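Local coordinates for glycosyltransferase (Streptomyces viridochromogenes, PDB 2IUY), which probably transfers a sugar from a nucleotide donor in avilamycin A biosynthesis, as a retaining glycosyltransferase of family GT4 that binds UDP, at residues F107-H111 with G122-S126; G93-P98 with P117-V121. All blocks are in the same frame, centred on the assembly; numbering follows the deposited sequence.

Contact 1 (F107-H111 with G122-S126)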
ATOM      1  N   PHE A 107       3.794  21.158   6.756  1.00  8.32           N
ATOM      2  CA  PHE A 107       4.469  19.900   6.489  1.00  9.49           C
ATOM      3  C   PHE A 107       3.678  18.740   7.134  1.00  9.11           C
ATOM      4  O   PHE A 107       3.342  18.774   8.329  1.00  8.00           O
ATOM      5  CB  PHE A 107       5.921  19.924   6.970  1.00  9.02           C
ATOM      6  CG  PHE A 107       6.669  18.686   6.628  1.00  9.83           C
ATOM      7  CD1 PHE A 107       7.231  18.514   5.351  1.00  9.43           C
ATOM      8  CD2 PHE A 107       6.794  17.657   7.566  1.00  9.89           C
ATOM      9  CE1 PHE A 107       7.916  17.331   5.032  1.00  9.08           C
ATOM     10  CE2 PHE A 107       7.499  16.487   7.269  1.00  8.60           C
ATOM     11  CZ  PHE A 107       8.034  16.313   6.000  1.00  9.24           C
ATOM     12  N   ILE A 108       3.356  17.743   6.307  1.00  7.88           N
ATOM     13  CA  ILE A 108       2.643  16.546   6.762  1.00  7.79           C
ATOM     14  C   ILE A 108       3.286  15.302   6.157  1.00  7.81           C
ATOM     15  O   ILE A 108       3.844  15.347   5.048  1.00  6.46           O
ATOM     16  CB  ILE A 108       1.080  16.616   6.412  1.00  7.65           C
ATOM     17  CG1 ILE A 108       0.289  15.534   7.186  1.00  7.93           C
ATOM     18  CG2 ILE A 108       0.823  16.596   4.869  1.00  5.10           C
ATOM     19  CD1 ILE A 108      -1.260  15.717   7.161  1.00  8.14           C
ATOM     20  N   SER A 109       3.209  14.186   6.883  1.00  8.35           N
ATOM     21  CA  SER A 109       3.745  12.900   6.341  1.00  9.35           C
ATOM     22  C   SER A 109       2.698  11.808   6.379  1.00  8.61           C
ATOM     23  O   SER A 109       1.898  11.787   7.286  1.00  9.44           O
ATOM     24  CB  SER A 109       4.992  12.428   7.160  1.00  8.33           C
ATOM     25  OG  SER A 109       6.000  13.445   7.192  1.00  7.92           O
ATOM     26  N   SER A 110       2.746  10.873   5.432  1.00  9.40           N
ATOM     27  CA  SER A 110       2.106   9.553   5.619  1.00  9.23           C
ATOM     28  C   SER A 110       3.258   8.572   5.854  1.00  9.58           C
ATOM     29  O   SER A 110       4.103   8.367   4.985  1.00 10.41           O
ATOM     30  CB  SER A 110       1.327   9.089   4.390  1.00  8.81           C
ATOM     31  OG  SER A 110       0.182   9.865   4.118  1.00 10.07           O
ATOM     32  N   HIS A 111       3.276   7.974   7.027  1.00  9.64           N
ATOM     33  CA  HIS A 111       4.218   6.916   7.356  1.00  8.76           C
ATOM     34  C   HIS A 111       3.850   5.550   6.795  1.00  7.28           C
ATOM     35  O   HIS A 111       2.807   4.992   7.130  1.00  6.97           O
ATOM     36  CB  HIS A 111       4.425   6.825   8.868  1.00  8.65           C
ATOM     37  CG  HIS A 111       5.752   6.236   9.221  1.00  9.64           C
ATOM     38  ND1 HIS A 111       6.920   6.651   8.612  1.00  9.60           N
ATOM     39  CD2 HIS A 111       6.094   5.221  10.053  1.00  7.98           C
ATOM     40  CE1 HIS A 111       7.927   5.932   9.072  1.00  8.83           C
ATOM     41  NE2 HIS A 111       7.453   5.058   9.944  1.00  7.82           N
ATOM     42  N   GLY A 122       3.556  16.120  12.780  1.00  8.69           N
ATOM     43  CA  GLY A 122       2.736  16.191  11.585  1.00  8.25           C
ATOM     44  C   GLY A 122       2.693  14.860  10.841  1.00  9.00           C
ATOM     45  O   GLY A 122       2.270  14.821   9.688  1.00  8.27           O
ATOM     46  N   CYS A 123       3.097  13.772  11.509  1.00  7.68           N
ATOM     47  CA  CYS A 123       2.996  12.418  10.940  1.00  8.03           C
ATOM     48  C   CYS A 123       1.588  11.795  11.089  1.00  7.73           C
ATOM     49  O   CYS A 123       0.975  11.888  12.148  1.00  7.81           O
ATOM     50  CB  CYS A 123       4.034  11.453  11.560  1.00  6.89           C
ATOM     51  SG  CYS A 123       4.469  10.007  10.470  1.00  7.69           S
ATOM     52  N   THR A 124       1.118  11.124  10.031  1.00  7.37           N
ATOM     53  CA  THR A 124      -0.100  10.296  10.077  1.00  8.01           C
ATOM     54  C   THR A 124       0.286   8.831   9.872  1.00  8.56           C
ATOM     55  O   THR A 124       1.313   8.531   9.245  1.00  8.79           O
ATOM     56  CB  THR A 124      -1.145  10.659   8.940  1.00  8.23           C
ATOM     57  OG1 THR A 124      -0.637  10.213   7.677  1.00  7.44           O
ATOM     58  CG2 THR A 124      -1.430  12.152   8.866  1.00  8.28           C
ATOM     59  N   TYR A 125      -0.560   7.921  10.346  1.00  8.14           N
ATOM     60  CA  TYR A 125      -0.281   6.494  10.272  1.00  8.12           C
ATOM     61  C   TYR A 125      -1.400   5.789   9.535  1.00  7.97           C
ATOM     62  O   TYR A 125      -2.548   6.226   9.608  1.00  6.81           O
ATOM     63  CB  TYR A 125      -0.068   5.937  11.699  1.00  7.16           C
ATOM     64  CG  TYR A 125       1.086   6.661  12.387  1.00  7.92           C
ATOM     65  CD1 TYR A 125       2.385   6.167  12.314  1.00  4.48           C
ATOM     66  CD2 TYR A 125       0.882   7.851  13.087  1.00  9.35           C
ATOM     67  CE1 TYR A 125       3.459   6.822  12.916  1.00  5.04           C
ATOM     68  CE2 TYR A 125       1.969   8.538  13.687  1.00  6.32           C
ATOM     69  CZ  TYR A 125       3.234   8.020  13.600  1.00  8.66           C
ATOM     70  OH  TYR A 125       4.311   8.677  14.208  1.00  9.83           O
ATOM     71  N   SER A 126      -1.088   4.712   8.801  1.00  8.40           N
ATOM     72  CA  SER A 126      -2.178   4.034   8.059  1.00 10.04           C
ATOM     73  C   SER A 126      -3.010   3.108   8.950  1.00  9.44           C
ATOM     74  O   SER A 126      -4.104   2.671   8.552  1.00  9.85           O
ATOM     75  CB  SER A 126      -1.698   3.312   6.784  1.00  9.50           C
ATOM     76  OG  SER A 126      -0.419   2.766   6.970  1.00 15.64           O
TER
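Ser109 and Cys123 face each other across two parallel strands, 107-111 and 123-125, whose short axes run 4.7 Å apart at 26°. The backbone ladder climbs from Ser109 N, which donates to Gly122 O, through Thr124 N, which reaches Ser109 O at 2.9 Å, to a bond from His111 N to Thr124 O. Packing is tight in the first part of this ladder. Gly122 O also touches Ile108 CG1 at 3.3 Å. The hydroxyl of Thr124 lies between its own backbone N and carbonyl carbon (chi1 72°), which brings OG1 to 3.0 Å from Ser109 O. On this face the Ile108 and Thr124 side chains cross at a slant, CD1 to CG2 4.0 Å. On the other face Cys123 SG rests 3.6 Å from His111 CB and stands obliquely to the imidazole, whose NE2 hydrogen-bonds Thr115 O.

The end with His111, Tyr125 and Ser126 is looser: the CA atoms of His111 and Tyr125 are 5.4 Å apart, and Ser126 OG stays 3.9 Å from His111 O. Even so, no part of the contact is open to solvent.

Strand 123-125 is the last of the six-stranded parallel sheet, and strand 87-90 flanks 106-111 on its far side. Helix 321-336 packs on Ile108 and Thr124, and its Tyr328, together with His89, hydrogen-bonds Ser110 OG; helix 128-133 lies against Tyr125.

Contact 2 (G93-P98 with P117-V121); sequences GGVIGP and PVNPV
Two loops that follow neighbouring parallel strands meet here at the surface of the Rossmann-like N-terminal domain of a GT-B fold. Val118 leans on Gly93 and Gly94: its CG2 sits 3.6 Å from Gly93 O, and CG1, anti to the backbone N (chi1 164°), lies 3.8 Å from Gly94 O. Gly94 CA lies directly against the same side chain, with Val118 CB 4.0 Å from it. One water joins the two backbones, donating to Gly93 O at 2.6 Å and accepting from Val118 N at 2.7 Å, so the two loops are bridged through a single molecule. Deeper in, the amide of Asn119 reaches between Ile96 O, Gly97 CA and Pro98 CD. Its oxygen and nitrogen are probably interchanged in the model, and once turned back the group may hydrogen-bond to Ile96 O. Val118 and Pro98 are exposed, whereas Ile96 is buried and turns away from 117-121.

Asp90, at the end of strand 87-90, accepts from Gly94 N. Beneath the loops, Phe107 of strand 106-111 touches Ile96, Pro98 and Asn119, and Ile96 also packs on helix 73-82.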
ATOM      1  N   GLY A  93       9.238   8.647   3.862  1.00 11.95           N
ATOM      2  CA  GLY A  93       9.826   8.277   5.147  1.00 12.87           C
ATOM      3  C   GLY A  93      10.890   9.258   5.586  1.00 13.11           C
ATOM      4  O   GLY A  93      11.801   8.911   6.329  1.00 12.76           O
ATOM      5  N   GLY A  94      10.794  10.497   5.139  1.00 13.17           N
ATOM      6  CA  GLY A  94      11.672  11.499   5.669  1.00 13.50           C
ATOM      7  C   GLY A  94      12.980  11.720   4.944  1.00 14.48           C
ATOM      8  O   GLY A  94      13.939  12.235   5.533  1.00 14.46           O
ATOM      9  N   VAL A  95      13.011  11.372   3.661  1.00 15.13           N
ATOM     10  CA  VAL A  95      14.070  11.825   2.746  1.00 16.37           C
ATOM     11  C   VAL A  95      14.111  13.363   2.704  1.00 17.03           C
ATOM     12  O   VAL A  95      15.156  13.992   2.483  1.00 16.37           O
ATOM     13  CB  VAL A  95      13.803  11.229   1.358  1.00 16.96           C
ATOM     14  CG1 VAL A  95      14.308  12.103   0.242  1.00 18.91           C
ATOM     15  CG2 VAL A  95      14.282   9.791   1.249  1.00 16.64           C
ATOM     16  N   ILE A  96      12.964  13.994   2.912  1.00 17.00           N
ATOM     17  CA  ILE A  96      12.938  15.449   3.083  1.00 16.22           C
ATOM     18  C   ILE A  96      12.283  15.781   4.452  1.00 15.85           C
ATOM     19  O   ILE A  96      11.765  14.901   5.112  1.00 16.32           O
ATOM     20  CB  ILE A  96      12.304  16.149   1.850  1.00 16.26           C
ATOM     21  CG1 ILE A  96      10.927  15.553   1.498  1.00 16.95           C
ATOM     22  CG2 ILE A  96      13.227  16.022   0.614  1.00 17.15           C
ATOM     23  CD1 ILE A  96       9.766  16.159   2.262  1.00 14.41           C
ATOM     24  N   GLY A  97      12.335  17.028   4.892  1.00 15.48           N
ATOM     25  CA  GLY A  97      11.819  17.375   6.211  1.00 14.66           C
ATOM     26  C   GLY A  97      11.266  18.771   6.171  1.00 14.58           C
ATOM     27  O   GLY A  97      11.289  19.393   5.118  1.00 16.29           O
ATOM     28  N   PRO A  98      10.709  19.264   7.281  1.00 14.16           N
ATOM     29  CA  PRO A  98      10.178  20.631   7.301  1.00 13.83           C
ATOM     30  C   PRO A  98      11.190  21.792   7.192  1.00 14.67           C
ATOM     31  O   PRO A  98      10.791  22.898   6.827  1.00 13.80           O
ATOM     32  CB  PRO A  98       9.422  20.693   8.646  1.00 14.67           C
ATOM     33  CG  PRO A  98      10.070  19.715   9.516  1.00 13.98           C
ATOM     34  CD  PRO A  98      10.447  18.558   8.546  1.00 13.69           C
ATOM     35  N   PRO A 117       9.202   6.971  12.620  1.00  9.31           N
ATOM     36  CA  PRO A 117       9.431   8.027  11.602  1.00  9.46           C
ATOM     37  C   PRO A 117      10.571   9.002  11.882  1.00 10.09           C
ATOM     38  O   PRO A 117      10.781   9.417  13.010  1.00 11.60           O
ATOM     39  CB  PRO A 117       8.073   8.799  11.569  1.00  8.06           C
ATOM     40  CG  PRO A 117       7.404   8.437  12.855  1.00  8.03           C
ATOM     41  CD  PRO A 117       7.841   7.076  13.213  1.00  8.17           C
ATOM     42  N   VAL A 118      11.252   9.408  10.830  1.00 10.58           N
ATOM     43  CA  VAL A 118      12.205  10.528  10.881  1.00 11.56           C
ATOM     44  C   VAL A 118      11.567  11.845  11.427  1.00 12.06           C
ATOM     45  O   VAL A 118      12.182  12.567  12.251  1.00 11.89           O
ATOM     46  CB  VAL A 118      12.827  10.725   9.454  1.00 11.42           C
ATOM     47  CG1 VAL A 118      13.510  12.039   9.280  1.00 11.94           C
ATOM     48  CG2 VAL A 118      13.826   9.564   9.197  1.00 11.93           C
ATOM     49  N   ASN A 119      10.346  12.116  10.940  1.00 11.27           N
ATOM     50  CA  ASN A 119       9.579  13.337  11.196  1.00 10.46           C
ATOM     51  C   ASN A 119       8.259  12.984  11.890  1.00 10.07           C
ATOM     52  O   ASN A 119       7.203  12.952  11.221  1.00 10.35           O
ATOM     53  CB  ASN A 119       9.260  14.030   9.865  1.00  9.69           C
ATOM     54  CG  ASN A 119      10.512  14.507   9.134  1.00 11.37           C
ATOM     55  OD1 ASN A 119      10.673  14.304   7.911  1.00 13.50           O
ATOM     56  ND2 ASN A 119      11.398  15.138   9.871  1.00 10.28           N
ATOM     57  N   PRO A 120       8.300  12.690  13.211  1.00  9.12           N
ATOM     58  CA  PRO A 120       7.054  12.446  13.962  1.00  9.34           C
ATOM     59  C   PRO A 120       6.053  13.576  14.033  1.00  8.79           C
ATOM     60  O   PRO A 120       4.869  13.322  14.189  1.00  7.78           O
ATOM     61  CB  PRO A 120       7.545  12.046  15.385  1.00 10.55           C
ATOM     62  CG  PRO A 120       8.990  12.498  15.489  1.00  9.37           C
ATOM     63  CD  PRO A 120       9.508  12.468  14.047  1.00  9.82           C
ATOM     64  N   VAL A 121       6.510  14.824  13.908  1.00  9.83           N
ATOM     65  CA  VAL A 121       5.612  15.945  14.040  1.00  9.89           C
ATOM     66  C   VAL A 121       4.887  16.100  12.716  1.00  9.01           C
ATOM     67  O   VAL A 121       5.524  16.168  11.656  1.00  9.50           O
ATOM     68  CB  VAL A 121       6.325  17.268  14.473  1.00 10.59           C
ATOM     69  CG1 VAL A 121       5.388  18.428  14.325  1.00 12.39           C
ATOM     70  CG2 VAL A 121       6.827  17.200  15.939  1.00 11.42           C
TER
HETATM   71  O   HOH W   1      10.971   7.887   8.587  1.00 18.34           O

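From the N terminus, the chain leaves strand 87-90 through 93-98, re-enters the sheet as 107-111, loops out through 117-121 and returns as 122-126. The segments therefore alternate and the two contacts cross. Contact 1 closes the short connection between consecutive strands, which holds no helix; contact 2 brings that connection against the preceding loop, over the sheet face that carries Phe107, His111, Cys123 and Tyr125. Their centres lie 9 Å apart and they touch directly: Phe107 CE1 meets Gly97 C at 3.8 Å, and Pro117 packs on both His111 and Tyr125. Together they tie the last two strands of the N-terminal sheet to the surface loops above them.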